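Histone-lysine N-methyltransferase, H3 lysine-9 specific SUVH6 (Arabidopsis thaliana, PDB 6A5K) probably methylates a specific lysine of histone H3 using S-adenosylmethionine and couples this activity to methylated DNA through its SRA domain. Local coordinates at residues S164-K177 against N189-Y201. The protein carries 1 engineered substitution. Residues are numbered along the deposited sequence; the frame is centred on the assembly and turned at random.
Sequences SIEKQTPVRVIRGK and NYVYDGLYLVEKY
Arg175 reaches Asp193 because its CG lies anti to the backbone N (chi1 -179°) and its chain then bends at chi3 (60°), turning the guanidinium edge to the carboxylate. This salt bridge lies on an antiparallel strand pair, 171-176 with 190-201, in the mixed sheet of the SRA domain; strand 105-113 runs parallel along the other side of 171-176. Arg175 NE meets the syn lone pair of Asp193 OD2 at 2.9 Å, almost in the guanidinium plane. A water closes the bridge, accepting from Arg175 NH2 and donating to Asp193 OD1 at 2.6 Å, so both carboxylate oxygens are engaged, while Trp228 of helix 227-234 touches both side chains. A leucine in place of Arg175 would probably leave Asp193 OD2 without its charged mate and the water without its NH2 donor.

The register evidence for a beta bulge is that two residues, Asp193 and Gly194, stand between Tyr192 and Leu195, whereas Val173 alone separates their partners Ile174 and Arg172. Val173 N bonds Gly194 O and Val173 O takes Asp193 N, each at 2.9 Å. On the face carrying Val171 and Val173, Val173 CG2 makes a CH-pi contact over the Tyr196 ring, 3.9 Å from its centroid and 29° off the normal.

N-terminal to strand 171-176, the end of helix 156-167 packs on Val198. Ile165 CG1 presses on Val198 CG1 at 3.5 Å, tight for two carbons, with the side chains nearly perpendicular. Gln168 NE2 donates both to Ile165 O at 2.7 Å, within its own amide plane, and to Val198 O at 3.1 Å, somewhat tilted from that plane. These two bonds fix the amide's rotation. A second water accepts from Val198 N and donates to Ser164 O and Thr169 O.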
loop_
_atom_site.group_PDB
_atom_site.type_symbol
_atom_site.label_atom_id
_atom_site.label_comp_id
_atom_site.label_asym_id
_atom_site.label_seq_id
_atom_site.Cartn_x
_atom_site.Cartn_y
_atom_site.Cartn_z
ATOM N N SER A 164 -33.022 -9.695 -4.915
ATOM C CA SER A 164 -32.536 -8.726 -3.930
ATOM C C SER A 164 -33.470 -7.523 -3.809
ATOM O O SER A 164 -33.627 -6.959 -2.728
ATOM C CB SER A 164 -31.121 -8.248 -4.286
ATOM O OG SER A 164 -30.154 -9.252 -4.022
ATOM N N ILE A 165 -34.081 -7.134 -4.926
ATOM C CA ILE A 165 -35.054 -6.044 -4.937
ATOM C C ILE A 165 -36.235 -6.337 -4.016
ATOM O O ILE A 165 -36.626 -5.501 -3.195
ATOM C CB ILE A 165 -35.588 -5.783 -6.358
ATOM C CG1 ILE A 165 -34.439 -5.411 -7.295
ATOM C CG2 ILE A 165 -36.644 -4.682 -6.348
ATOM C CD1 ILE A 165 -34.847 -5.297 -8.751
ATOM N N GLU A 166 -36.795 -7.534 -4.153
ATOM C CA GLU A 166 -37.956 -7.916 -3.349
ATOM C C GLU A 166 -37.601 -8.085 -1.881
ATOM O O GLU A 166 -38.378 -7.694 -1.011
ATOM C CB GLU A 166 -38.591 -9.210 -3.862
ATOM C CG GLU A 166 -38.655 -9.338 -5.367
ATOM C CD GLU A 166 -38.929 -10.766 -5.812
ATOM O OE1 GLU A 166 -39.322 -11.594 -4.957
ATOM O OE2 GLU A 166 -38.768 -11.057 -7.016
ATOM N N LYS A 167 -36.437 -8.665 -1.598
ATOM C CA LYS A 167 -36.054 -8.892 -0.204
ATOM C C LYS A 167 -35.419 -7.656 0.440
ATOM O O LYS A 167 -35.356 -7.552 1.669
ATOM C CB LYS A 167 -35.098 -10.084 -0.099
ATOM C CG LYS A 167 -35.618 -11.358 -0.744
ATOM C CD LYS A 167 -36.781 -11.939 0.032
ATOM C CE LYS A 167 -36.876 -13.439 -0.183
ATOM N NZ LYS A 167 -37.666 -13.768 -1.402
ATOM N N GLN A 168 -34.962 -6.725 -0.393
ATOM C CA GLN A 168 -34.249 -5.535 0.071
ATOM C C GLN A 168 -33.079 -5.913 0.970
ATOM O O GLN A 168 -32.859 -5.318 2.024
ATOM C CB GLN A 168 -35.202 -4.575 0.785
ATOM C CG GLN A 168 -36.096 -3.811 -0.182
ATOM C CD GLN A 168 -35.294 -2.927 -1.124
ATOM O OE1 GLN A 168 -34.673 -1.951 -0.701
ATOM N NE2 GLN A 168 -35.290 -3.278 -2.408
ATOM N N THR A 169 -32.337 -6.921 0.531
ATOM C CA THR A 169 -31.130 -7.367 1.215
ATOM C C THR A 169 -29.899 -6.661 0.643
ATOM O O THR A 169 -29.873 -6.319 -0.539
ATOM C CB THR A 169 -30.970 -8.889 1.094
ATOM O OG1 THR A 169 -31.244 -9.283 -0.255
ATOM C CG2 THR A 169 -31.942 -9.599 2.025
ATOM N N PRO A 170 -28.874 -6.437 1.482
ATOM C CA PRO A 170 -27.710 -5.666 1.030
ATOM C C PRO A 170 -26.846 -6.403 -0.001
ATOM O O PRO A 170 -26.792 -7.636 -0.019
ATOM C CB PRO A 170 -26.927 -5.428 2.327
ATOM C CG PRO A 170 -27.273 -6.606 3.182
ATOM C CD PRO A 170 -28.726 -6.890 2.879
ATOM N N VAL A 171 -26.181 -5.628 -0.852
ATOM C CA VAL A 171 -25.285 -6.158 -1.871
ATOM C C VAL A 171 -23.940 -5.433 -1.779
ATOM O O VAL A 171 -23.892 -4.200 -1.827
ATOM C CB VAL A 171 -25.872 -5.983 -3.297
ATOM C CG1 VAL A 171 -24.886 -6.478 -4.361
ATOM C CG2 VAL A 171 -27.216 -6.698 -3.425
ATOM N N ARG A 172 -22.850 -6.181 -1.641
ATOM C CA ARG A 172 -21.528 -5.552 -1.663
ATOM C C ARG A 172 -21.161 -5.156 -3.085
ATOM O O ARG A 172 -21.259 -5.962 -4.006
ATOM C CB ARG A 172 -20.453 -6.482 -1.086
ATOM C CG ARG A 172 -20.541 -6.690 0.413
ATOM C CD ARG A 172 -19.389 -7.566 0.939
ATOM N NE ARG A 172 -19.397 -8.897 0.334
ATOM C CZ ARG A 172 -20.189 -9.895 0.718
ATOM N NH1 ARG A 172 -21.056 -9.717 1.705
ATOM N NH2 ARG A 172 -20.126 -11.069 0.102
ATOM N N VAL A 173 -20.734 -3.913 -3.274
ATOM C CA VAL A 173 -20.287 -3.494 -4.588
ATOM C C VAL A 173 -18.765 -3.344 -4.631
ATOM O O VAL A 173 -18.181 -2.576 -3.864
ATOM C CB VAL A 173 -20.962 -2.173 -5.010
ATOM C CG1 VAL A 173 -20.268 -1.573 -6.233
ATOM C CG2 VAL A 173 -22.444 -2.411 -5.290
ATOM N N ILE A 174 -18.136 -4.127 -5.502
ATOM C CA ILE A 174 -16.711 -3.999 -5.786
ATOM C C ILE A 174 -16.588 -3.321 -7.146
ATOM O O ILE A 174 -17.039 -3.851 -8.167
ATOM C CB ILE A 174 -15.975 -5.360 -5.785
ATOM C CG1 ILE A 174 -16.026 -6.019 -4.399
ATOM C CG2 ILE A 174 -14.518 -5.201 -6.206
ATOM C CD1 ILE A 174 -17.249 -6.888 -4.176
ATOM N N ARG A 175 -16.000 -2.133 -7.156
ATOM C CA ARG A 175 -15.893 -1.358 -8.382
ATOM C C ARG A 175 -14.550 -1.591 -9.056
ATOM O O ARG A 175 -13.494 -1.445 -8.432
ATOM C CB ARG A 175 -16.090 0.132 -8.084
ATOM C CG ARG A 175 -16.017 1.052 -9.291
ATOM C CD ARG A 175 -16.342 2.496 -8.898
ATOM N NE ARG A 175 -15.405 3.016 -7.902
ATOM C CZ ARG A 175 -14.185 3.466 -8.188
ATOM N NH1 ARG A 175 -13.755 3.464 -9.443
ATOM N NH2 ARG A 175 -13.399 3.924 -7.221
ATOM N N GLY A 176 -14.590 -1.958 -10.332
ATOM C CA GLY A 176 -13.380 -2.059 -11.125
ATOM C C GLY A 176 -12.969 -0.676 -11.584
ATOM O O GLY A 176 -13.791 0.065 -12.122
ATOM N N LYS A 177 -11.708 -0.312 -11.365
ATOM C CA LYS A 177 -11.231 1.015 -11.762
ATOM C C LYS A 177 -11.147 1.169 -13.273
ATOM O O LYS A 177 -11.295 2.275 -13.804
ATOM C CB LYS A 177 -9.861 1.305 -11.157
ATOM C CG LYS A 177 -9.868 1.568 -9.669
ATOM C CD LYS A 177 -8.575 2.266 -9.266
ATOM C CE LYS A 177 -8.272 2.062 -7.800
ATOM N NZ LYS A 177 -6.827 2.294 -7.501
ATOM N N ASN A 189 -6.819 -2.441 -8.561
ATOM C CA ASN A 189 -7.653 -2.500 -9.757
ATOM C C ASN A 189 -9.121 -2.606 -9.390
ATOM O O ASN A 189 -9.995 -2.430 -10.231
ATOM C CB ASN A 189 -7.241 -3.676 -10.631
ATOM C CG ASN A 189 -5.868 -3.496 -11.210
ATOM O OD1 ASN A 189 -5.541 -2.422 -11.721
ATOM N ND2 ASN A 189 -5.045 -4.529 -11.119
ATOM N N TYR A 190 -9.373 -2.896 -8.119
ATOM C CA TYR A 190 -10.722 -3.051 -7.595
ATOM C C TYR A 190 -10.846 -2.330 -6.263
ATOM O O TYR A 190 -9.908 -2.322 -5.471
ATOM C CB TYR A 190 -11.068 -4.536 -7.422
ATOM C CG TYR A 190 -10.915 -5.331 -8.688
ATOM C CD1 TYR A 190 -9.721 -5.982 -8.987
ATOM C CD2 TYR A 190 -11.958 -5.413 -9.607
ATOM C CE1 TYR A 190 -9.577 -6.701 -10.166
ATOM C CE2 TYR A 190 -11.818 -6.123 -10.778
ATOM C CZ TYR A 190 -10.633 -6.768 -11.053
ATOM O OH TYR A 190 -10.510 -7.474 -12.226
ATOM N N VAL A 191 -12.010 -1.735 -6.022
ATOM C CA VAL A 191 -12.266 -1.006 -4.784
ATOM C C VAL A 191 -13.583 -1.440 -4.151
ATOM O O VAL A 191 -14.619 -1.481 -4.823
ATOM C CB VAL A 191 -12.306 0.522 -5.036
ATOM C CG1 VAL A 191 -12.501 1.283 -3.733
ATOM C CG2 VAL A 191 -11.035 0.978 -5.739
ATOM N N TYR A 192 -13.547 -1.769 -2.860
ATOM C CA TYR A 192 -14.773 -2.045 -2.114
ATOM C C TYR A 192 -15.517 -0.744 -1.784
ATOM O O TYR A 192 -15.053 0.055 -0.964
ATOM C CB TYR A 192 -14.470 -2.819 -0.826
ATOM C CG TYR A 192 -15.720 -3.075 -0.013
ATOM C CD1 TYR A 192 -16.882 -3.531 -0.628
ATOM C CD2 TYR A 192 -15.752 -2.827 1.350
ATOM C CE1 TYR A 192 -18.035 -3.747 0.095
ATOM C CE2 TYR A 192 -16.905 -3.050 2.089
ATOM C CZ TYR A 192 -18.037 -3.509 1.455
ATOM O OH TYR A 192 -19.183 -3.725 2.174
ATOM N N ASP A 193 -16.674 -0.540 -2.415
ATOM C CA ASP A 193 -17.401 0.721 -2.277
ATOM C C ASP A 193 -18.567 0.641 -1.293
ATOM O O ASP A 193 -19.287 1.623 -1.087
ATOM C CB ASP A 193 -17.901 1.199 -3.642
ATOM C CG ASP A 193 -16.862 2.032 -4.383
ATOM O OD1 ASP A 193 -15.870 2.463 -3.748
ATOM O OD2 ASP A 193 -17.037 2.257 -5.599
ATOM N N GLY A 194 -18.738 -0.519 -0.670
ATOM C CA GLY A 194 -19.712 -0.661 0.397
ATOM C C GLY A 194 -20.997 -1.374 0.015
ATOM O O GLY A 194 -21.064 -2.103 -0.981
ATOM N N LEU A 195 -22.026 -1.144 0.826
ATOM C CA LEU A 195 -23.286 -1.858 0.704
ATOM C C LEU A 195 -24.343 -1.046 -0.025
ATOM O O LEU A 195 -24.498 0.153 0.212
ATOM C CB LEU A 195 -23.807 -2.253 2.087
ATOM C CG LEU A 195 -22.898 -3.167 2.909
ATOM C CD1 LEU A 195 -23.551 -3.486 4.246
ATOM C CD2 LEU A 195 -22.594 -4.437 2.148
ATOM N N TYR A 196 -25.067 -1.719 -0.914
ATOM C CA TYR A 196 -26.096 -1.088 -1.728
ATOM C C TYR A 196 -27.396 -1.883 -1.644
ATOM O O TYR A 196 -27.391 -3.062 -1.282
ATOM C CB TYR A 196 -25.657 -0.996 -3.195
ATOM C CG TYR A 196 -24.598 0.042 -3.506
ATOM C CD1 TYR A 196 -24.869 1.090 -4.378
ATOM C CD2 TYR A 196 -23.322 -0.037 -2.947
ATOM C CE1 TYR A 196 -23.907 2.042 -4.681
ATOM C CE2 TYR A 196 -22.353 0.908 -3.243
ATOM C CZ TYR A 196 -22.648 1.942 -4.110
ATOM O OH TYR A 196 -21.689 2.887 -4.406
ATOM N N LEU A 197 -28.502 -1.233 -1.992
ATOM C CA LEU A 197 -29.769 -1.921 -2.170
ATOM C C LEU A 197 -30.127 -1.900 -3.648
ATOM O O LEU A 197 -29.838 -0.927 -4.343
ATOM C CB LEU A 197 -30.880 -1.267 -1.343
ATOM C CG LEU A 197 -30.758 -1.361 0.184
ATOM C CD1 LEU A 197 -31.876 -0.590 0.874
ATOM C CD2 LEU A 197 -30.753 -2.813 0.646
ATOM N N VAL A 198 -30.751 -2.970 -4.131
ATOM C CA VAL A 198 -31.211 -3.006 -5.515
ATOM C C VAL A 198 -32.654 -2.483 -5.586
ATOM O O VAL A 198 -33.544 -2.992 -4.907
ATOM C CB VAL A 198 -31.128 -4.431 -6.105
ATOM C CG1 VAL A 198 -31.136 -4.376 -7.623
ATOM C CG2 VAL A 198 -29.855 -5.142 -5.605
ATOM N N GLU A 199 -32.872 -1.463 -6.406
ATOM C CA GLU A 199 -34.150 -0.753 -6.438
ATOM C C GLU A 199 -35.065 -1.215 -7.565
ATOM O O GLU A 199 -36.279 -1.320 -7.387
ATOM C CB GLU A 199 -33.915 0.756 -6.562
ATOM C CG GLU A 199 -33.199 1.372 -5.374
ATOM C CD GLU A 199 -33.114 2.883 -5.466
ATOM O OE1 GLU A 199 -32.979 3.407 -6.591
ATOM O OE2 GLU A 199 -33.185 3.548 -4.410
ATOM N N LYS A 200 -34.485 -1.475 -8.729
ATOM C CA LYS A 200 -35.274 -1.891 -9.882
ATOM C C LYS A 200 -34.385 -2.499 -10.947
ATOM O O LYS A 200 -33.164 -2.329 -10.925
ATOM C CB LYS A 200 -36.046 -0.705 -10.472
ATOM C CG LYS A 200 -35.155 0.365 -11.087
ATOM C CD LYS A 200 -35.988 1.501 -11.687
ATOM C CE LYS A 200 -35.116 2.688 -12.077
ATOM N NZ LYS A 200 -35.931 3.828 -12.601
ATOM N N TYR A 201 -35.000 -3.216 -11.878
ATOM C CA TYR A 201 -34.268 -3.702 -13.029
ATOM C C TYR A 201 -35.105 -3.553 -14.290
ATOM O O TYR A 201 -36.324 -3.371 -14.241
ATOM C CB TYR A 201 -33.830 -5.156 -12.833
ATOM C CG TYR A 201 -34.893 -6.196 -13.100
ATOM C CD1 TYR A 201 -34.916 -6.892 -14.298
ATOM C CD2 TYR A 201 -35.859 -6.495 -12.150
ATOM C CE1 TYR A 201 -35.883 -7.846 -14.553
ATOM C CE2 TYR A 201 -36.827 -7.451 -12.392
ATOM C CZ TYR A 201 -36.832 -8.122 -13.595
ATOM O OH TYR A 201 -37.789 -9.073 -13.847
HETATM O O HOH W 1 -31.602 -4.938 -2.294
HETATM O O HOH W 2 -14.361 4.439 -4.578
#